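Local coordinates for beta-ketothiolase BktB (Ralstonia eutropha, PDB 4NZS), which catalyses the condensation of acetyl-CoA with a second acetyl-CoA or with propionyl-CoA, giving acetoacetyl-CoA or beta-ketovaleryl-CoA for polyhydroxyalkanoate production, at residues Asp29-Pro32 / Ala33-Gly36; Ser193-Lys197 / Ala198-Lys202; Val209-Arg213 / Lys214-Thr218. One frame throughout, in Å; residues are numbered along the deposited sequence.

In the fold
All three contacts are local, each formed within one continuous run of eight to ten residues. Contact 1 starts helix 32-47, contact 2 ends helix 178-197, and contact 3 is the hairpin of strands 208-210 and 217-219 that follows in the chain. In the chain, contacts 2 and 3 fall between core strands 116-124 and 257-267, consistent with the loop domain of thiolases. Contacts 1 and 3 are neighbours, with centres 16 Å apart and nearest atoms about 4 Å apart, yet they do not touch. Contact 2 stands apart, its centre 24 Å from each of the others. All three lie away from the probable catalytic residues C95, H355 and C385.

Contact 1: residues Asp29-Pro32 / Ala33-Gly36; sequences DVAP and AELG
V30 and L35 meet where the loop turns into a helix: CG1 of V30 lies 3.4 Å from CD2 of L35, tighter than a relaxed methyl contact, and the two side chains cross at about a right angle. With CG1 swung anti to its own backbone N (chi1 -154°), V30 lays that methyl over the first turn, and CG1 also reaches CB of E34 at 4.0 Å. A31 sits at the N-cap, and its carbonyl opens the helical ladder: L35 N bonds to A31 O at 3.1 Å, almost straight (159°), while E34 N makes a weaker, strongly bent bond to the same oxygen. P32 occupies the first position of helix 32-47, a place that suits proline because no amide hydrogen is called for there. Its O takes the next rung from G36 N at 2.9 Å. A31, P32, A33 and L35 are buried, with P32 also against T65 and D69. V30 and E34 form the more open margin. E34 meets V30 through its CB, while the bend at chi2 leads the carboxylate off to a salt bridge with R68 and a weak hydrogen bond to N79.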
ATOM      1  N   ASP A  29       9.439  18.155   2.475  1.00 41.98           N
ATOM      2  CA  ASP A  29      10.384  17.151   2.903  1.00 39.87           C
ATOM      3  C   ASP A  29      10.753  17.284   4.375  1.00 36.56           C
ATOM      4  O   ASP A  29      11.686  16.635   4.836  1.00 32.62           O
ATOM      5  CB  ASP A  29      11.656  17.289   2.071  1.00 42.40           C
ATOM      6  CG  ASP A  29      11.416  17.034   0.609  1.00 45.74           C
ATOM      7  OD1 ASP A  29      10.253  16.915   0.213  1.00 44.23           O
ATOM      8  OD2 ASP A  29      12.397  16.949  -0.155  1.00 55.15           O
ATOM      9  N   VAL A  30      10.065  18.157   5.085  1.00 33.16           N
ATOM     10  CA  VAL A  30      10.381  18.424   6.483  1.00 32.08           C
ATOM     11  C   VAL A  30       9.297  17.906   7.407  1.00 32.36           C
ATOM     12  O   VAL A  30       8.092  18.329   7.307  1.00 37.28           O
ATOM     13  CB  VAL A  30      10.573  19.921   6.770  1.00 33.35           C
ATOM     14  CG1 VAL A  30      11.497  20.070   7.971  1.00 36.14           C
ATOM     15  CG2 VAL A  30      11.144  20.668   5.574  1.00 32.38           C
ATOM     16  N   ALA A  31       9.697  16.987   8.280  1.00 28.17           N
ATOM     17  CA  ALA A  31       8.723  16.261   9.060  1.00 30.64           C
ATOM     18  C   ALA A  31       8.296  17.046  10.277  1.00 28.52           C
ATOM     19  O   ALA A  31       9.045  17.824  10.809  1.00 36.68           O
ATOM     20  CB  ALA A  31       9.236  14.880   9.444  1.00 28.98           C
ATOM     21  N   PRO A  32       7.078  16.832  10.747  1.00 29.54           N
ATOM     22  CA  PRO A  32       6.678  17.630  11.890  1.00 25.45           C
ATOM     23  C   PRO A  32       7.679  17.557  13.030  1.00 22.63           C
ATOM     24  O   PRO A  32       7.988  18.562  13.610  1.00 24.40           O
ATOM     25  CB  PRO A  32       5.338  16.985  12.292  1.00 27.49           C
ATOM     26  CG  PRO A  32       4.750  16.497  11.002  1.00 26.52           C
ATOM     27  CD  PRO A  32       5.965  15.997  10.241  1.00 30.03           C
ATOM     28  N   ALA A  33       8.184  16.390  13.356  1.00 24.30           N
ATOM     29  CA  ALA A  33       9.272  16.298  14.405  1.00 26.60           C
ATOM     30  C   ALA A  33      10.363  17.345  14.177  1.00 28.19           C
ATOM     31  O   ALA A  33      10.676  18.113  15.122  1.00 33.99           O
ATOM     32  CB  ALA A  33       9.883  14.924  14.462  1.00 24.49           C
ATOM     33  N   GLU A  34      10.824  17.496  12.929  1.00 26.52           N
ATOM     34  CA  GLU A  34      11.882  18.490  12.657  1.00 29.28           C
ATOM     35  C   GLU A  34      11.461  19.947  12.725  1.00 32.24           C
ATOM     36  O   GLU A  34      12.123  20.739  13.384  1.00 34.43           O
ATOM     37  CB  GLU A  34      12.621  18.187  11.356  1.00 30.95           C
ATOM     38  CG  GLU A  34      13.654  17.061  11.508  1.00 28.98           C
ATOM     39  CD  GLU A  34      13.206  15.930  12.409  1.00 28.63           C
ATOM     40  OE1 GLU A  34      13.132  16.129  13.652  1.00 38.00           O
ATOM     41  OE2 GLU A  34      12.893  14.834  11.899  1.00 28.80           O
ATOM     42  N   LEU A  35      10.363  20.331  12.080  1.00 32.34           N
ATOM     43  CA  LEU A  35       9.872  21.683  12.238  1.00 27.30           C
ATOM     44  C   LEU A  35       9.800  22.002  13.740  1.00 29.58           C
ATOM     45  O   LEU A  35      10.209  23.061  14.218  1.00 27.33           O
ATOM     46  CB  LEU A  35       8.436  21.737  11.688  1.00 29.49           C
ATOM     47  CG  LEU A  35       8.144  21.467  10.240  1.00 28.86           C
ATOM     48  CD1 LEU A  35       6.778  22.013   9.907  1.00 29.83           C
ATOM     49  CD2 LEU A  35       9.168  22.168   9.393  1.00 29.06           C
ATOM     50  N   GLY A  36       9.240  21.073  14.503  1.00 32.68           N
ATOM     51  CA  GLY A  36       9.015  21.327  15.919  1.00 36.20           C
ATOM     52  C   GLY A  36      10.281  21.410  16.729  1.00 47.63           C
ATOM     53  O   GLY A  36      10.395  22.266  17.595  1.00 58.33           O
TER

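Contact 2: residues Ser193-Lys197 / Ala198-Lys202; sequences SAAIK and AGYFK
The methyl of A195 is the bump on which the chain folds back after helix 178-197, and it sits in the notch between CB of Y200 and the CE2-CZ side of the F201 ring. CB of A195 stands 4.3 Å from CB of Y200 on one side and 4.0 Å from CE2 of F201 on another, reaching the phenylalanine ring obliquely. CG1 of I196 widens this apolar patch, meeting the ring at its edge, close to the ring plane, 4.2 Å from CE2 of F201. The phenyl gets there because CG of F201 leaves anti to the carbonyl carbon (chi1 -61°), which brings the ring back against A195 and I196 of the last turn. Y200 is used differently: the backbone of A195, through CA, lies over one face of its ring, while O of A198 lies in the ring plane at the edge. This is a Schellman motif with its accompanying apolar contact between A195 and Y200. G199 leaves the helix with positive phi (81°), and two bonds reach back: Y200 N to A195 O at 3.0 Å, and G199 N to I196 O at 2.8 Å, the latter donor standing well above the carbonyl plane. The last regular helical rung before them is A198 N to A194 O at 2.7 Å. Both side chains also have partners in other parts of the fold: Y200 packs on E371 and R374 of helix 357-375, and F201 forms a cation-pi pair with R17. The carbonyls of A195 and I196, at the end of the helix, thus receive amides of the reversing chain, and the apolar contacts of A195 and I196 with Y200 and F201 are consistent with holding that reversed path.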
ATOM      1  N   SER A 193       0.830  40.547   2.370  1.00 48.99           N
ATOM      2  CA  SER A 193       1.917  40.872   1.461  1.00 54.41           C
ATOM      3  C   SER A 193       2.569  42.121   1.961  1.00 60.41           C
ATOM      4  O   SER A 193       3.784  42.252   1.966  1.00 59.23           O
ATOM      5  CB  SER A 193       1.444  41.050   0.023  1.00 58.09           C
ATOM      6  OG  SER A 193       0.471  42.064  -0.086  1.00 68.34           O
ATOM      7  N   ALA A 194       1.729  43.043   2.396  1.00 59.73           N
ATOM      8  CA  ALA A 194       2.215  44.283   2.916  1.00 57.74           C
ATOM      9  C   ALA A 194       3.023  43.980   4.136  1.00 56.29           C
ATOM     10  O   ALA A 194       4.122  44.468   4.297  1.00 59.70           O
ATOM     11  CB  ALA A 194       1.044  45.162   3.290  1.00 58.02           C
ATOM     12  N   ALA A 195       2.487  43.125   4.982  1.00 59.08           N
ATOM     13  CA  ALA A 195       3.118  42.870   6.247  1.00 60.56           C
ATOM     14  C   ALA A 195       4.461  42.255   5.992  1.00 66.66           C
ATOM     15  O   ALA A 195       5.421  42.532   6.696  1.00 67.28           O
ATOM     16  CB  ALA A 195       2.271  41.954   7.093  1.00 61.20           C
ATOM     17  N   ILE A 196       4.507  41.375   5.005  1.00 68.34           N
ATOM     18  CA  ILE A 196       5.741  40.706   4.663  1.00 65.89           C
ATOM     19  C   ILE A 196       6.793  41.668   4.147  1.00 67.29           C
ATOM     20  O   ILE A 196       7.906  41.676   4.637  1.00 68.69           O
ATOM     21  CB  ILE A 196       5.457  39.641   3.585  1.00 71.32           C
ATOM     22  CG1 ILE A 196       4.591  38.530   4.169  1.00 68.22           C
ATOM     23  CG2 ILE A 196       6.735  39.059   3.001  1.00 68.41           C
ATOM     24  CD1 ILE A 196       4.190  37.480   3.165  1.00 64.43           C
ATOM     25  N   LYS A 197       6.409  42.523   3.210  1.00 62.68           N
ATOM     26  CA  LYS A 197       7.322  43.480   2.612  1.00 62.90           C
ATOM     27  C   LYS A 197       7.770  44.446   3.676  1.00 57.64           C
ATOM     28  O   LYS A 197       8.904  44.904   3.697  1.00 55.16           O
ATOM     29  CB  LYS A 197       6.684  44.207   1.435  1.00 68.93           C
ATOM     30  CG  LYS A 197       6.875  43.508   0.099  1.00 73.54           C
ATOM     31  CD  LYS A 197       8.331  43.494  -0.342  1.00 77.13           C
ATOM     32  CE  LYS A 197       8.455  43.347  -1.854  1.00 81.13           C
ATOM     33  NZ  LYS A 197       9.752  42.763  -2.305  1.00 75.41           N
ATOM     34  N   ALA A 198       6.843  44.745   4.561  1.00 46.17           N
ATOM     35  CA  ALA A 198       7.068  45.666   5.637  1.00 45.95           C
ATOM     36  C   ALA A 198       8.080  45.081   6.601  1.00 49.05           C
ATOM     37  O   ALA A 198       8.557  45.765   7.483  1.00 51.32           O
ATOM     38  CB  ALA A 198       5.768  45.976   6.339  1.00 43.37           C
ATOM     39  N   GLY A 199       8.369  43.796   6.453  1.00 52.97           N
ATOM     40  CA  GLY A 199       9.392  43.150   7.252  1.00 50.55           C
ATOM     41  C   GLY A 199       8.891  42.761   8.619  1.00 50.31           C
ATOM     42  O   GLY A 199       9.656  42.439   9.505  1.00 48.57           O
ATOM     43  N   TYR A 200       7.581  42.807   8.772  1.00 52.61           N
ATOM     44  CA  TYR A 200       6.900  42.592  10.083  1.00 55.72           C
ATOM     45  C   TYR A 200       7.193  41.259  10.815  1.00 50.48           C
ATOM     46  O   TYR A 200       7.149  41.188  12.055  1.00 46.29           O
ATOM     47  CB  TYR A 200       5.370  42.730   9.917  1.00 60.27           C
ATOM     48  CG  TYR A 200       4.826  44.154   9.907  1.00 66.55           C
ATOM     49  CD1 TYR A 200       5.480  45.177   9.231  1.00 73.17           C
ATOM     50  CD2 TYR A 200       3.636  44.471  10.569  1.00 75.00           C
ATOM     51  CE1 TYR A 200       4.979  46.471   9.229  1.00 77.61           C
ATOM     52  CE2 TYR A 200       3.121  45.760  10.554  1.00 78.78           C
ATOM     53  CZ  TYR A 200       3.801  46.756   9.881  1.00 78.12           C
ATOM     54  OH  TYR A 200       3.318  48.040   9.857  1.00 79.21           O
ATOM     55  N   PHE A 201       7.460  40.202  10.049  1.00 49.94           N
ATOM     56  CA  PHE A 201       7.592  38.865  10.616  1.00 49.77           C
ATOM     57  C   PHE A 201       9.050  38.440  10.811  1.00 53.21           C
ATOM     58  O   PHE A 201       9.311  37.515  11.555  1.00 62.35           O
ATOM     59  CB  PHE A 201       6.875  37.841   9.734  1.00 49.70           C
ATOM     60  CG  PHE A 201       5.388  38.071   9.592  1.00 45.66           C
ATOM     61  CD1 PHE A 201       4.570  38.207  10.703  1.00 49.05           C
ATOM     62  CD2 PHE A 201       4.803  38.091   8.350  1.00 41.78           C
ATOM     63  CE1 PHE A 201       3.186  38.393  10.562  1.00 46.57           C
ATOM     64  CE2 PHE A 201       3.447  38.283   8.200  1.00 43.09           C
ATOM     65  CZ  PHE A 201       2.631  38.426   9.310  1.00 42.05           C
ATOM     66  N   LYS A 202      10.001  39.126  10.188  1.00 50.87           N
ATOM     67  CA  LYS A 202      11.404  38.723  10.270  1.00 55.04           C
ATOM     68  C   LYS A 202      11.857  38.129  11.595  1.00 53.33           C
ATOM     69  O   LYS A 202      12.508  37.102  11.597  1.00 58.88           O
ATOM     70  CB  LYS A 202      12.344  39.869   9.879  1.00 54.74           C
ATOM     71  CG  LYS A 202      12.696  39.893   8.393  1.00 54.82           C
ATOM     72  CD  LYS A 202      14.003  40.629   8.100  1.00 61.13           C
ATOM     73  CE  LYS A 202      14.313  40.682   6.595  1.00 65.32           C
ATOM     74  NZ  LYS A 202      15.230  41.800   6.253  1.00 68.13           N
TER

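Contact 3: residues Val209-Arg213 / Lys214-Thr218; sequences VSKGR and KGDVT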
ATOM      1  N   VAL A 209      16.899  26.066   7.225  1.00 64.12           N
ATOM      2  CA  VAL A 209      18.052  25.598   6.498  1.00 69.38           C
ATOM      3  C   VAL A 209      17.734  24.202   6.061  1.00 67.67           C
ATOM      4  O   VAL A 209      17.509  23.311   6.885  1.00 71.18           O
ATOM      5  CB  VAL A 209      19.318  25.526   7.395  1.00 78.79           C
ATOM      6  CG1 VAL A 209      19.854  26.919   7.690  1.00 76.19           C
ATOM      7  CG2 VAL A 209      19.058  24.748   8.702  1.00 83.48           C
ATOM      8  N   SER A 210      17.674  24.007   4.762  1.00 64.24           N
ATOM      9  CA  SER A 210      17.441  22.688   4.256  1.00 68.83           C
ATOM     10  C   SER A 210      18.595  22.367   3.360  1.00 74.75           C
ATOM     11  O   SER A 210      18.917  23.125   2.459  1.00 79.49           O
ATOM     12  CB  SER A 210      16.127  22.628   3.493  1.00 68.99           C
ATOM     13  OG  SER A 210      15.097  22.153   4.324  1.00 54.46           O
ATOM     14  N   LYS A 211      19.239  21.248   3.623  1.00 78.87           N
ATOM     15  CA  LYS A 211      20.332  20.845   2.786  1.00 83.46           C
ATOM     16  C   LYS A 211      19.719  20.396   1.486  1.00 79.59           C
ATOM     17  O   LYS A 211      18.720  19.701   1.469  1.00 84.99           O
ATOM     18  CB  LYS A 211      21.157  19.758   3.452  1.00 83.04           C
ATOM     19  CG  LYS A 211      22.269  20.325   4.313  1.00 81.39           C
ATOM     20  CD  LYS A 211      22.513  19.483   5.547  1.00 88.55           C
ATOM     21  CE  LYS A 211      23.807  18.700   5.434  1.00 92.72           C
ATOM     22  NZ  LYS A 211      24.005  17.820   6.613  1.00 93.53           N
ATOM     23  N   GLY A 212      20.324  20.819   0.396  1.00 78.38           N
ATOM     24  CA  GLY A 212      19.773  20.608  -0.914  1.00 86.82           C
ATOM     25  C   GLY A 212      20.944  20.559  -1.853  1.00101.67           C
ATOM     26  O   GLY A 212      22.062  20.851  -1.465  1.00116.22           O
ATOM     27  N   ARG A 213      20.696  20.160  -3.085  1.00106.53           N
ATOM     28  CA  ARG A 213      21.744  20.145  -4.078  1.00113.62           C
ATOM     29  C   ARG A 213      22.078  21.605  -4.350  1.00118.29           C
ATOM     30  O   ARG A 213      21.305  22.496  -4.011  1.00126.66           O
ATOM     31  CB  ARG A 213      21.275  19.402  -5.335  1.00117.24           C
ATOM     32  CG  ARG A 213      21.700  19.991  -6.669  1.00113.43           C
ATOM     33  CD  ARG A 213      20.631  19.784  -7.724  1.00115.42           C
ATOM     34  NE  ARG A 213      19.644  20.854  -7.699  1.00115.02           N
ATOM     35  CZ  ARG A 213      19.637  21.876  -8.544  1.00117.41           C
ATOM     36  NH1 ARG A 213      18.700  22.806  -8.446  1.00115.42           N
ATOM     37  NH2 ARG A 213      20.568  21.969  -9.481  1.00121.48           N
ATOM     38  N   LYS A 214      23.253  21.845  -4.911  1.00115.79           N
ATOM     39  CA  LYS A 214      23.698  23.200  -5.182  1.00108.43           C
ATOM     40  C   LYS A 214      23.843  23.915  -3.874  1.00102.30           C
ATOM     41  O   LYS A 214      23.618  25.113  -3.784  1.00102.05           O
ATOM     42  CB  LYS A 214      22.680  23.941  -6.042  1.00105.83           C
ATOM     43  CG  LYS A 214      23.126  25.333  -6.458  1.00102.90           C
ATOM     44  CD  LYS A 214      22.316  26.417  -5.763  1.00 96.08           C
ATOM     45  CE  LYS A 214      20.996  26.664  -6.469  1.00 88.08           C
ATOM     46  NZ  LYS A 214      20.987  27.959  -7.193  1.00 86.62           N
ATOM     47  N   GLY A 215      24.204  23.159  -2.851  1.00 96.39           N
ATOM     48  CA  GLY A 215      24.325  23.720  -1.532  1.00 95.86           C
ATOM     49  C   GLY A 215      22.964  23.847  -0.894  1.00 90.10           C
ATOM     50  O   GLY A 215      21.962  23.398  -1.429  1.00 82.13           O
ATOM     51  N   ASP A 216      22.934  24.491   0.254  1.00 80.73           N
ATOM     52  CA  ASP A 216      21.716  24.620   1.010  1.00 74.30           C
ATOM     53  C   ASP A 216      20.714  25.579   0.417  1.00 69.18           C
ATOM     54  O   ASP A 216      21.027  26.400  -0.429  1.00 68.18           O
ATOM     55  CB  ASP A 216      22.040  25.002   2.447  1.00 77.32           C
ATOM     56  CG  ASP A 216      22.980  24.025   3.104  1.00 74.21           C
ATOM     57  OD1 ASP A 216      23.467  23.114   2.410  1.00 72.60           O
ATOM     58  OD2 ASP A 216      23.235  24.171   4.312  1.00 64.04           O
ATOM     59  N   VAL A 217      19.487  25.412   0.871  1.00 69.62           N
ATOM     60  CA  VAL A 217      18.315  26.208   0.495  1.00 62.89           C
ATOM     61  C   VAL A 217      17.529  26.542   1.757  1.00 58.19           C
ATOM     62  O   VAL A 217      17.264  25.647   2.590  1.00 55.94           O
ATOM     63  CB  VAL A 217      17.426  25.419  -0.474  1.00 64.39           C
ATOM     64  CG1 VAL A 217      17.373  23.950  -0.081  1.00 67.30           C
ATOM     65  CG2 VAL A 217      16.034  26.002  -0.538  1.00 63.64           C
ATOM     66  N   THR A 218      17.136  27.812   1.908  1.00 52.54           N
ATOM     67  CA  THR A 218      16.522  28.219   3.169  1.00 51.83           C
ATOM     68  C   THR A 218      15.147  28.878   3.072  1.00 49.04           C
ATOM     69  O   THR A 218      14.939  29.752   2.273  1.00 53.76           O
ATOM     70  CB  THR A 218      17.429  29.140   3.982  1.00 50.36           C
ATOM     71  OG1 THR A 218      16.845  30.445   4.022  1.00 49.39           O
ATOM     72  CG2 THR A 218      18.858  29.169   3.407  1.00 50.92           C
TER
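V217 N gives S210 O a short, nearly straight hydrogen bond of 2.8 Å (168°); CA of D216 adds a bent C-H...O contact to the same oxygen at 3.5 Å. The return bond, S210 N to V217 O, is equally short at 2.8 Å, but its donor is tilted 23° from the carbonyl plane. S210 and V217 therefore form the hydrogen-bonded pair of an antiparallel beta hairpin, followed outward by the non-hydrogen-bonded pair V209 and T218. CB of S210 and CG1 of V217 share one face of this ribbon, 4.0 Å apart. CG1 of V217 takes the crowded position between backbone N and carbonyl carbon (chi1 39°), which turns it over the start of the loop near CA of G212. On the other face of the ribbon, K211 and D216 lie side by side and point the same way; CG of K211 lies 3.6 Å from OD1 of D216, yet the lysine NZ goes past without a salt bridge. At the tip, K214 and G215 both have positive phi and bring the chain round, and CB of K214 lies over one face of the R213 guanidinium. Backbone bonds thus hold the hairpin, while the charged side chains, all exposed, meet by carbon-to-polar-group contacts (K211 CG on the D216 carboxylate, K214 CB on the R213 guanidinium) and not by a salt bridge between them.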